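Local coordinates for glycolipid-binding domain-containing protein (Pseudomonas aeruginosa, PDB 2H1T) that is of unknown function but probably binds glycolipids and may take part in glycolipid metabolism, at residues S33-P38 and Y46-R51; S20-R25 and W106-T111; E62-V67 and K75-A80. One frame throughout, in Å; residues are numbered along the deposited sequence. Where two conformers were deposited one is given.

Contact 1: S33-P38 and Y46-R51; sequences SQLRAP and YQLDYR. With EDO (1,2-ethanediol), chain D.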
loop_
_atom_site.group_PDB
_atom_site.type_symbol
_atom_site.label_atom_id
_atom_site.label_comp_id
_atom_site.label_asym_id
_atom_site.label_seq_id
_atom_site.Cartn_x
_atom_site.Cartn_y
_atom_site.Cartn_z
ATOM N N SER A 33 -5.486 -12.651 5.515
ATOM C CA SER A 33 -4.350 -12.053 4.890
ATOM C C SER A 33 -4.561 -10.584 4.525
ATOM O O SER A 33 -5.679 -10.148 4.252
ATOM C CB SER A 33 -3.999 -12.865 3.628
ATOM O OG SER A 33 -2.868 -12.354 2.997
ATOM N N GLN A 34 -3.458 -9.842 4.587
ATOM C CA GLN A 34 -3.360 -8.469 4.163
ATOM C C GLN A 34 -2.276 -8.427 3.100
ATOM O O GLN A 34 -1.110 -8.772 3.363
ATOM C CB GLN A 34 -2.925 -7.567 5.319
ATOM C CG GLN A 34 -3.947 -7.418 6.427
ATOM C CD GLN A 34 -3.830 -6.045 7.155
ATOM O OE1 GLN A 34 -4.708 -5.154 7.015
ATOM N NE2 GLN A 34 -2.729 -5.867 7.892
ATOM N N LEU A 35 -2.654 -7.967 1.914
ATOM C CA LEU A 35 -1.768 -7.972 0.764
ATOM C C LEU A 35 -1.666 -6.547 0.226
ATOM O O LEU A 35 -2.664 -5.889 -0.034
ATOM C CB LEU A 35 -2.336 -8.971 -0.276
ATOM C CG LEU A 35 -1.694 -9.134 -1.638
ATOM C CD1 LEU A 35 -2.232 -10.396 -2.355
ATOM C CD2 LEU A 35 -1.898 -7.913 -2.505
ATOM N N ARG A 36 -0.463 -6.034 0.081
ATOM C CA ARG A 36 -0.309 -4.664 -0.490
ATOM C C ARG A 36 0.486 -4.776 -1.757
ATOM O O ARG A 36 1.464 -5.536 -1.791
ATOM C CB ARG A 36 0.412 -3.743 0.506
ATOM C CG ARG A 36 -0.348 -3.618 1.835
ATOM C CD ARG A 36 0.370 -2.717 2.816
ATOM N NE ARG A 36 0.268 -3.191 4.206
ATOM C CZ ARG A 36 -0.062 -2.449 5.266
ATOM N NH1 ARG A 36 -0.396 -1.188 5.130
ATOM N NH2 ARG A 36 -0.078 -2.988 6.474
ATOM N N ALA A 37 0.093 -4.020 -2.785
ATOM C CA ALA A 37 0.643 -4.179 -4.121
ATOM C C ALA A 37 0.252 -2.996 -5.002
ATOM O O ALA A 37 -0.675 -2.251 -4.684
ATOM C CB ALA A 37 0.166 -5.498 -4.763
ATOM N N PRO A 38 1.020 -2.780 -6.074
ATOM C CA PRO A 38 0.706 -1.741 -7.036
ATOM C C PRO A 38 -0.269 -2.247 -8.083
ATOM O O PRO A 38 -0.160 -3.403 -8.508
ATOM C CB PRO A 38 2.059 -1.463 -7.677
ATOM C CG PRO A 38 2.764 -2.794 -7.635
ATOM C CD PRO A 38 2.293 -3.459 -6.394
ATOM N N TYR A 46 -2.776 -0.446 -3.919
ATOM C CA TYR A 46 -3.996 -0.907 -3.273
ATOM C C TYR A 46 -3.647 -1.805 -2.093
ATOM O O TYR A 46 -2.500 -2.219 -1.906
ATOM C CB TYR A 46 -4.934 -1.610 -4.287
ATOM C CG TYR A 46 -4.375 -2.880 -4.870
ATOM C CD1 TYR A 46 -4.616 -4.111 -4.251
ATOM C CD2 TYR A 46 -3.620 -2.874 -6.060
ATOM C CE1 TYR A 46 -4.084 -5.334 -4.783
ATOM C CE2 TYR A 46 -3.062 -4.107 -6.586
ATOM C CZ TYR A 46 -3.323 -5.321 -5.939
ATOM O OH TYR A 46 -2.806 -6.532 -6.396
ATOM N N GLN A 47 -4.638 -2.042 -1.249
ATOM C CA GLN A 47 -4.515 -3.032 -0.211
ATOM C C GLN A 47 -5.729 -3.943 -0.304
ATOM O O GLN A 47 -6.876 -3.458 -0.300
ATOM C CB GLN A 47 -4.462 -2.432 1.182
ATOM C CG GLN A 47 -4.370 -3.531 2.279
ATOM C CD GLN A 47 -3.901 -3.024 3.631
ATOM O OE1 GLN A 47 -2.955 -2.223 3.718
ATOM N NE2 GLN A 47 -4.564 -3.484 4.705
ATOM N N LEU A 48 -5.427 -5.246 -0.331
ATOM C CA LEU A 48 -6.419 -6.308 -0.357
ATOM C C LEU A 48 -6.360 -7.018 0.992
ATOM O O LEU A 48 -5.294 -7.447 1.437
ATOM C CB LEU A 48 -6.093 -7.319 -1.464
ATOM C CG LEU A 48 -7.047 -8.530 -1.503
ATOM C CD1 LEU A 48 -8.447 -8.080 -1.824
ATOM C CD2 LEU A 48 -6.606 -9.535 -2.526
ATOM N N ASP A 49 -7.503 -7.134 1.637
ATOM C CA ASP A 49 -7.672 -7.943 2.855
ATOM C C ASP A 49 -8.578 -9.084 2.458
ATOM O O ASP A 49 -9.580 -8.872 1.803
ATOM C CB ASP A 49 -8.340 -7.130 3.980
ATOM C CG ASP A 49 -7.494 -5.958 4.451
ATOM O OD1 ASP A 49 -6.274 -6.092 4.555
ATOM O OD2 ASP A 49 -8.068 -4.874 4.715
ATOM N N TYR A 50 -8.218 -10.311 2.795
ATOM C CA TYR A 50 -9.093 -11.400 2.465
ATOM C C TYR A 50 -9.079 -12.502 3.495
ATOM O O TYR A 50 -8.123 -12.644 4.255
ATOM C CB TYR A 50 -8.775 -11.932 1.065
ATOM C CG TYR A 50 -7.487 -12.757 0.917
ATOM C CD1 TYR A 50 -7.442 -14.133 1.221
ATOM C CD2 TYR A 50 -6.334 -12.195 0.359
ATOM C CE1 TYR A 50 -6.256 -14.865 1.056
ATOM C CE2 TYR A 50 -5.170 -12.951 0.149
ATOM C CZ TYR A 50 -5.149 -14.279 0.494
ATOM O OH TYR A 50 -3.984 -15.005 0.283
ATOM N N ARG A 51 -10.151 -13.270 3.499
ATOM C CA ARG A 51 -10.229 -14.435 4.367
ATOM C C ARG A 51 -10.783 -15.591 3.575
ATOM O O ARG A 51 -11.800 -15.433 2.892
ATOM C CB ARG A 51 -11.092 -14.116 5.603
ATOM C CG ARG A 51 -11.362 -15.355 6.517
ATOM C CD ARG A 51 -12.251 -15.041 7.736
ATOM N NE ARG A 51 -13.561 -14.478 7.388
ATOM C CZ ARG A 51 -14.657 -15.179 7.074
ATOM N NH1 ARG A 51 -14.643 -16.521 7.016
ATOM N NH2 ARG A 51 -15.786 -14.524 6.802
HETATM C C1 EDO D . -11.366 -9.018 5.392
HETATM O O1 EDO D . -11.907 -9.619 4.214
HETATM C C2 EDO D . -11.177 -10.072 6.478
HETATM O O2 EDO D . -9.985 -9.828 7.262
HETATM O O HOH W 1 -0.931 -5.962 -8.395
#
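Ser-33 and Tyr-50, Leu-35 and Leu-48, and Ala-37 and Tyr-46 face each other as hydrogen-bonded pairs of an antiparallel beta hairpin, each closed by two backbone bonds; these range from Leu-35 N to Leu-48 O at 2.7 Å to the longer Ala-37 N to Tyr-46 O at 3.3 Å.

The side chains of these three pairs share one face of the sheet, and two tyrosines dominate it. CB of Ser-33 sits over the Tyr-50 ring in a CH-pi contact, 3.8 Å from its centroid. Tyr-46 takes chi1 65°, which lays its ring back across the neighbouring strand: the carbonyl O of Ala-37 lies over one ring face and the small CB of Ala-37 packs 3.7 Å from Tyr-46 CZ. One water joins Tyr-46 OH, the donor, to Pro-38 O.

Polar chains occupy the other face. Gln-47 NE2 donates to Asp-49 OD1 over 3.1 Å on the same strand, while its OE1 lies over the guanidinium face of Arg-36 without a hydrogen bond. Arg-36 instead forms a salt bridge with Glu-68 of the second subunit.

Chemically, the strand pair is two-sided: a mostly aromatic and aliphatic face suited to the protein interior, where Glu-22 of strand 16-26 satisfies the Ser-33 and Tyr-50 hydroxyls, and a face of amides and charges suited to meeting the partner subunit.

Contact 2: S20-R25 and W106-T111; sequences SWEALR and WPSPFT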
loop_
_atom_site.group_PDB
_atom_site.type_symbol
_atom_site.label_atom_id
_atom_site.label_comp_id
_atom_site.label_asym_id
_atom_site.label_seq_id
_atom_site.Cartn_x
_atom_site.Cartn_y
_atom_site.Cartn_z
ATOM N N SER A 20 4.486 -6.723 -4.577
ATOM C CA SER A 20 3.589 -7.110 -3.530
ATOM C C SER A 20 4.294 -7.468 -2.231
ATOM O O SER A 20 5.441 -7.895 -2.191
ATOM C CB SER A 20 2.758 -8.307 -3.979
ATOM O OG SER A 20 3.565 -9.328 -4.502
ATOM N N TRP A 21 3.564 -7.294 -1.149
ATOM C CA TRP A 21 3.980 -7.780 0.135
ATOM C C TRP A 21 2.699 -8.291 0.767
ATOM O O TRP A 21 1.669 -7.557 0.834
ATOM C CB TRP A 21 4.595 -6.657 0.966
ATOM C CG TRP A 21 4.573 -6.963 2.418
ATOM C CD1 TRP A 21 5.581 -7.484 3.164
ATOM C CD2 TRP A 21 3.442 -6.858 3.285
ATOM N NE1 TRP A 21 5.164 -7.677 4.452
ATOM C CE2 TRP A 21 3.862 -7.280 4.564
ATOM C CE3 TRP A 21 2.092 -6.463 3.099
ATOM C CZ2 TRP A 21 2.986 -7.310 5.670
ATOM C CZ3 TRP A 21 1.212 -6.504 4.175
ATOM C CH2 TRP A 21 1.665 -6.905 5.453
ATOM N N GLU A 22 2.742 -9.541 1.214
ATOM C CA GLU A 22 1.573 -10.164 1.784
ATOM C C GLU A 22 1.971 -10.793 3.117
ATOM O O GLU A 22 2.969 -11.531 3.212
ATOM C CB GLU A 22 1.002 -11.243 0.820
ATOM C CG GLU A 22 -0.123 -12.042 1.422
ATOM C CD GLU A 22 -0.803 -13.020 0.494
ATOM O OE1 GLU A 22 -0.216 -13.372 -0.515
ATOM O OE2 GLU A 22 -1.935 -13.430 0.798
ATOM N N ALA A 23 1.169 -10.489 4.141
ATOM C CA ALA A 23 1.290 -11.102 5.472
ATOM C C ALA A 23 0.028 -11.895 5.790
ATOM O O ALA A 23 -1.094 -11.349 5.851
ATOM C CB ALA A 23 1.528 -10.048 6.519
ATOM N N LEU A 24 0.207 -13.196 5.980
ATOM C CA LEU A 24 -0.928 -14.073 6.178
ATOM C C LEU A 24 -0.861 -14.818 7.525
ATOM O O LEU A 24 0.220 -15.239 7.964
ATOM C CB LEU A 24 -0.993 -15.055 5.012
ATOM C CG LEU A 24 -2.065 -16.142 4.980
ATOM C CD1 LEU A 24 -2.334 -16.491 3.504
ATOM C CD2 LEU A 24 -1.617 -17.373 5.758
ATOM N N ARG A 25 -2.028 -14.990 8.146
ATOM C CA ARG A 25 -2.156 -15.831 9.344
ATOM C C ARG A 25 -2.947 -17.090 8.985
ATOM O O ARG A 25 -4.028 -17.003 8.411
ATOM C CB ARG A 25 -2.883 -15.104 10.471
ATOM C CG ARG A 25 -2.727 -15.801 11.816
ATOM C CD ARG A 25 -3.403 -15.039 12.955
ATOM N NE ARG A 25 -4.844 -14.922 12.726
ATOM C CZ ARG A 25 -5.475 -13.831 12.312
ATOM N NH1 ARG A 25 -4.814 -12.693 12.088
ATOM N NH2 ARG A 25 -6.799 -13.879 12.130
ATOM N N TRP A 106 -4.519 -13.614 -7.618
ATOM C CA TRP A 106 -3.291 -12.874 -8.021
ATOM C C TRP A 106 -3.351 -11.535 -7.289
ATOM O O TRP A 106 -4.400 -10.893 -7.263
ATOM C CB TRP A 106 -3.226 -12.610 -9.550
ATOM C CG TRP A 106 -2.179 -11.596 -9.911
ATOM C CD1 TRP A 106 -2.342 -10.228 -10.105
ATOM C CD2 TRP A 106 -0.769 -11.844 -10.060
ATOM N NE1 TRP A 106 -1.108 -9.633 -10.338
ATOM C CE2 TRP A 106 -0.139 -10.602 -10.330
ATOM C CE3 TRP A 106 0.020 -12.990 -9.954
ATOM C CZ2 TRP A 106 1.238 -10.489 -10.524
ATOM C CZ3 TRP A 106 1.398 -12.874 -10.153
ATOM C CH2 TRP A 106 1.983 -11.634 -10.432
ATOM N N PRO A 107 -2.227 -11.072 -6.749
ATOM C CA PRO A 107 -0.922 -11.718 -6.668
ATOM C C PRO A 107 -0.671 -12.415 -5.341
ATOM O O PRO A 107 -0.231 -11.781 -4.374
ATOM C CB PRO A 107 0.023 -10.526 -6.831
ATOM C CG PRO A 107 -0.686 -9.395 -6.237
ATOM C CD PRO A 107 -2.148 -9.651 -6.331
ATOM N N SER A 108 -0.893 -13.728 -5.291
ATOM C CA SER A 108 -0.590 -14.460 -4.052
ATOM C C SER A 108 -0.155 -15.882 -4.298
ATOM O O SER A 108 -0.874 -16.672 -4.902
ATOM C CB SER A 108 -1.753 -14.467 -3.074
ATOM O OG SER A 108 -1.480 -15.283 -1.931
ATOM N N PRO A 109 0.996 -16.258 -3.729
ATOM C CA PRO A 109 1.365 -17.671 -3.896
ATOM C C PRO A 109 0.717 -18.575 -2.840
ATOM O O PRO A 109 0.867 -19.827 -2.868
ATOM C CB PRO A 109 2.883 -17.624 -3.746
ATOM C CG PRO A 109 3.095 -16.575 -2.775
ATOM C CD PRO A 109 2.049 -15.504 -3.026
ATOM N N PHE A 110 -0.039 -17.973 -1.928
ATOM C CA PHE A 110 -0.801 -18.795 -0.956
ATOM C C PHE A 110 -1.682 -19.814 -1.643
ATOM O O PHE A 110 -1.692 -21.001 -1.261
ATOM C CB PHE A 110 -1.665 -17.972 -0.014
ATOM C CG PHE A 110 -2.512 -18.813 0.919
ATOM C CD1 PHE A 110 -1.937 -19.844 1.691
ATOM C CD2 PHE A 110 -3.837 -18.578 1.051
ATOM C CE1 PHE A 110 -2.694 -20.626 2.545
ATOM C CE2 PHE A 110 -4.601 -19.368 1.909
ATOM C CZ PHE A 110 -4.032 -20.386 2.649
ATOM N N THR A 111 -2.411 -19.367 -2.664
ATOM C CA THR A 111 -3.482 -20.194 -3.196
ATOM C C THR A 111 -3.029 -21.458 -3.930
ATOM O O THR A 111 -3.806 -22.378 -4.105
ATOM C CB THR A 111 -4.467 -19.366 -4.056
ATOM O OG1 THR A 111 -3.776 -18.683 -5.123
ATOM C CG2 THR A 111 -5.195 -18.360 -3.164
HETATM O O HOH W 2 1.517 -12.158 -2.251
#
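Ser-108 meets the carboxylate of Glu-22, and its hydroxyl donates to Glu-22 OE1 over 2.7 Å, on the syn side of that oxygen. Glu-22 is fully extended, with CG anti to the backbone N (chi1 173°), a long acidic arm that can span from the strand to the loop. Its OE1 also receives a bond from a water that donates as well to Pro-107 O, while OE2 is held by Ser-33 and Tyr-50. Four hydrogen bonds shared between the two oxygens would be expected to favour the ionised form in this buried setting.

Ser-108 OG in turn accepts from Phe-110 N at 3.1 Å, so one small hydroxyl both closes a turn and ties it to the strand. Beyond it, Leu-24 and Phe-110 cross at about a right angle. The methyl CD1 of Leu-24 stands over one face of the phenyl ring, 3.7 Å from its centroid and displaced toward CG, a CH-pi contact. At the other end, Ser-20 CB touches CG of Pro-107, a residue preceded by a cis peptide bond.

The loop between strand 102-106 and helix 113-119 is thus fastened to strand 16-26 by the Ser-108–Glu-22 bond and the Leu-24–Phe-110 contact, the serine hydroxyl also closing an ST turn.

Contact 3: E62-V67 and K75-A80; sequences EAVFHV and KLHLLA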
loop_
_atom_site.group_PDB
_atom_site.type_symbol
_atom_site.label_atom_id
_atom_site.label_comp_id
_atom_site.label_asym_id
_atom_site.label_seq_id
_atom_site.Cartn_x
_atom_site.Cartn_y
_atom_site.Cartn_z
ATOM N N GLU A 62 -15.744 -20.796 1.785
ATOM C CA GLU A 62 -16.051 -19.362 1.797
ATOM C C GLU A 62 -14.836 -18.490 1.477
ATOM O O GLU A 62 -13.690 -18.799 1.869
ATOM C CB GLU A 62 -16.661 -18.979 3.149
ATOM C CG GLU A 62 -17.342 -17.624 3.220
ATOM C CD GLU A 62 -18.149 -17.457 4.520
ATOM O OE1 GLU A 62 -17.931 -18.259 5.497
ATOM O OE2 GLU A 62 -19.016 -16.546 4.553
ATOM N N ALA A 63 -15.087 -17.398 0.773
ATOM C CA ALA A 63 -14.056 -16.402 0.542
ATOM C C ALA A 63 -14.657 -14.995 0.704
ATOM O O ALA A 63 -15.713 -14.721 0.177
ATOM C CB ALA A 63 -13.464 -16.591 -0.848
ATOM N N VAL A 64 -13.960 -14.129 1.433
ATOM C CA VAL A 64 -14.336 -12.729 1.627
ATOM C C VAL A 64 -13.144 -11.828 1.293
ATOM O O VAL A 64 -12.032 -12.075 1.760
ATOM C CB VAL A 64 -14.769 -12.475 3.101
ATOM C CG1 VAL A 64 -15.261 -11.077 3.273
ATOM C CG2 VAL A 64 -15.837 -13.454 3.508
ATOM N N PHE A 65 -13.397 -10.809 0.477
ATOM C CA PHE A 65 -12.415 -9.857 -0.020
ATOM C C PHE A 65 -12.836 -8.427 0.246
ATOM O O PHE A 65 -14.012 -8.089 0.099
ATOM C CB PHE A 65 -12.313 -9.983 -1.537
ATOM C CG PHE A 65 -11.853 -11.327 -2.006
ATOM C CD1 PHE A 65 -10.490 -11.618 -2.114
ATOM C CD2 PHE A 65 -12.780 -12.305 -2.390
ATOM C CE1 PHE A 65 -10.069 -12.884 -2.539
ATOM C CE2 PHE A 65 -12.361 -13.550 -2.808
ATOM C CZ PHE A 65 -11.009 -13.842 -2.893
ATOM N N HIS A 66 -11.853 -7.571 0.567
ATOM C CA HIS A 66 -12.095 -6.146 0.815
ATOM C C HIS A 66 -10.860 -5.505 0.280
ATOM O O HIS A 66 -9.747 -5.799 0.746
ATOM C CB HIS A 66 -12.258 -5.848 2.320
ATOM C CG HIS A 66 -12.262 -4.395 2.675
ATOM N ND1 HIS A 66 -13.383 -3.749 3.147
ATOM C CD2 HIS A 66 -11.263 -3.483 2.707
ATOM C CE1 HIS A 66 -13.088 -2.484 3.394
ATOM N NE2 HIS A 66 -11.803 -2.303 3.154
ATOM N N VAL A 67 -11.041 -4.727 -0.777
ATOM C CA VAL A 67 -9.929 -4.039 -1.427
ATOM C C VAL A 67 -10.150 -2.550 -1.375
ATOM O O VAL A 67 -11.221 -2.070 -1.695
ATOM C CB VAL A 67 -9.736 -4.466 -2.888
ATOM C CG1 VAL A 67 -10.981 -4.246 -3.704
ATOM C CG2 VAL A 67 -8.594 -3.711 -3.502
ATOM N N LYS A 75 -15.882 -4.814 -2.354
ATOM C CA LYS A 75 -15.994 -6.041 -1.615
ATOM C C LYS A 75 -16.457 -7.195 -2.550
ATOM O O LYS A 75 -17.120 -6.969 -3.568
ATOM C CB LYS A 75 -16.970 -5.843 -0.443
ATOM C CG LYS A 75 -16.526 -4.797 0.575
ATOM C CD LYS A 75 -17.590 -4.561 1.651
ATOM C CE LYS A 75 -17.236 -3.294 2.439
ATOM N NZ LYS A 75 -18.318 -2.784 3.343
ATOM N N LEU A 76 -16.109 -8.410 -2.152
ATOM C CA LEU A 76 -16.600 -9.642 -2.784
ATOM C C LEU A 76 -16.756 -10.734 -1.728
ATOM O O LEU A 76 -15.849 -10.982 -0.924
ATOM C CB LEU A 76 -15.641 -10.083 -3.893
ATOM C CG LEU A 76 -15.931 -11.403 -4.642
ATOM C CD1 LEU A 76 -17.267 -11.299 -5.446
ATOM C CD2 LEU A 76 -14.767 -11.755 -5.565
ATOM N N HIS A 77 -17.925 -11.376 -1.734
ATOM C CA HIS A 77 -18.240 -12.488 -0.839
ATOM C C HIS A 77 -18.725 -13.687 -1.658
ATOM O O HIS A 77 -19.772 -13.630 -2.295
ATOM C CB HIS A 77 -19.349 -12.092 0.131
ATOM C CG HIS A 77 -19.554 -13.068 1.253
ATOM N ND1 HIS A 77 -20.606 -12.970 2.134
ATOM C CD2 HIS A 77 -18.846 -14.158 1.638
ATOM C CE1 HIS A 77 -20.543 -13.963 3.012
ATOM N NE2 HIS A 77 -19.474 -14.692 2.740
ATOM N N LEU A 78 -17.963 -14.772 -1.625
ATOM C CA LEU A 78 -18.287 -15.992 -2.365
ATOM C C LEU A 78 -18.470 -17.164 -1.414
ATOM O O LEU A 78 -17.772 -17.283 -0.388
ATOM C CB LEU A 78 -17.146 -16.324 -3.365
ATOM C CG LEU A 78 -16.899 -15.327 -4.490
ATOM C CD1 LEU A 78 -15.655 -15.679 -5.220
ATOM C CD2 LEU A 78 -18.127 -15.274 -5.453
ATOM N N LEU A 79 -19.496 -17.963 -1.715
ATOM C CA LEU A 79 -19.726 -19.225 -1.028
ATOM C C LEU A 79 -19.606 -20.347 -2.065
ATOM O O LEU A 79 -20.032 -20.203 -3.193
ATOM C CB LEU A 79 -21.094 -19.258 -0.317
ATOM C CG LEU A 79 -21.254 -18.542 1.044
ATOM C CD1 LEU A 79 -22.725 -18.465 1.484
ATOM C CD2 LEU A 79 -20.449 -19.168 2.195
ATOM N N ALA A 80 -18.993 -21.456 -1.668
ATOM C CA ALA A 80 -18.862 -22.640 -2.522
ATOM C C ALA A 80 -19.290 -23.870 -1.720
ATOM O O ALA A 80 -18.991 -23.968 -0.541
ATOM C CB ALA A 80 -17.434 -22.821 -3.014
#
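The imidazole of His-77 is met at its edge, near the ring plane, by Glu-62 OE2 and by the carbonyl O of Ala-63, while Val-64 CG2 approaches obliquely, 3.6 Å from His-77 CD2. His-77 NE2 donates to Glu-62 OE2 over 2.6 Å, only 6° out of the ring plane, and arrives at the anti lone pair. The carboxylate and ring are nearly coplanar, 17° apart. With chi1 at -166°, CG of Glu-62 lies beside the carbonyl carbon and the extended chain carries the carboxylate across; its other oxygen, OE1, forms a salt bridge with Arg-53, which helps set the rotation of the group.

On the opposite face of the sheet, with Ala-63, Leu-76 and Leu-78, Phe-65 has the carbonyl O of Leu-76 at its ring edge, and Phe-65 CD2 packs 3.8 Å from Leu-76 CD2, the two chains side by side. Ala-63 and Leu-78 extend this apolar face, a small residue opposite a branched one. Leu-78 touches Leu-132 and Ile-134 of strand 126-135, and Phe-65 touches Ile-134.

Four backbone bonds join the hairpin strands, two each for the pairs Ala-63 with Leu-78 and Phe-65 with Leu-76, the shortest being Phe-65 N to Leu-76 O at 2.8 Å.

The carboxylate may favour a protonated imidazole, though its Arg-53 partner would temper this; the His-77–Glu-62 bond ties the strands on this face, and apolar contact holds the other.

All three contacts reach one six-stranded antiparallel sheet. Contact 1 pairs its second and third strands, contact 3 its fourth and fifth, and contact 2 fixes a distant loop to strand 16-26, outermost within the chain but extended by a strand of the second subunit. Contacts 1 and 2 lie about 8 Å apart between centres and meet at Glu-22, with Tyr-46 OH also 3.2 Å from Pro-107 CD. Contacts 1 and 3, about 13 Å apart between centres, join where Asp-49 N meets His-66 O at 2.8 Å, and Tyr-50 packs on Phe-65. The nearest atoms of contacts 2 and 3 are about 7 Å apart. The second subunit reaches contacts 1 and 2, but not contact 3.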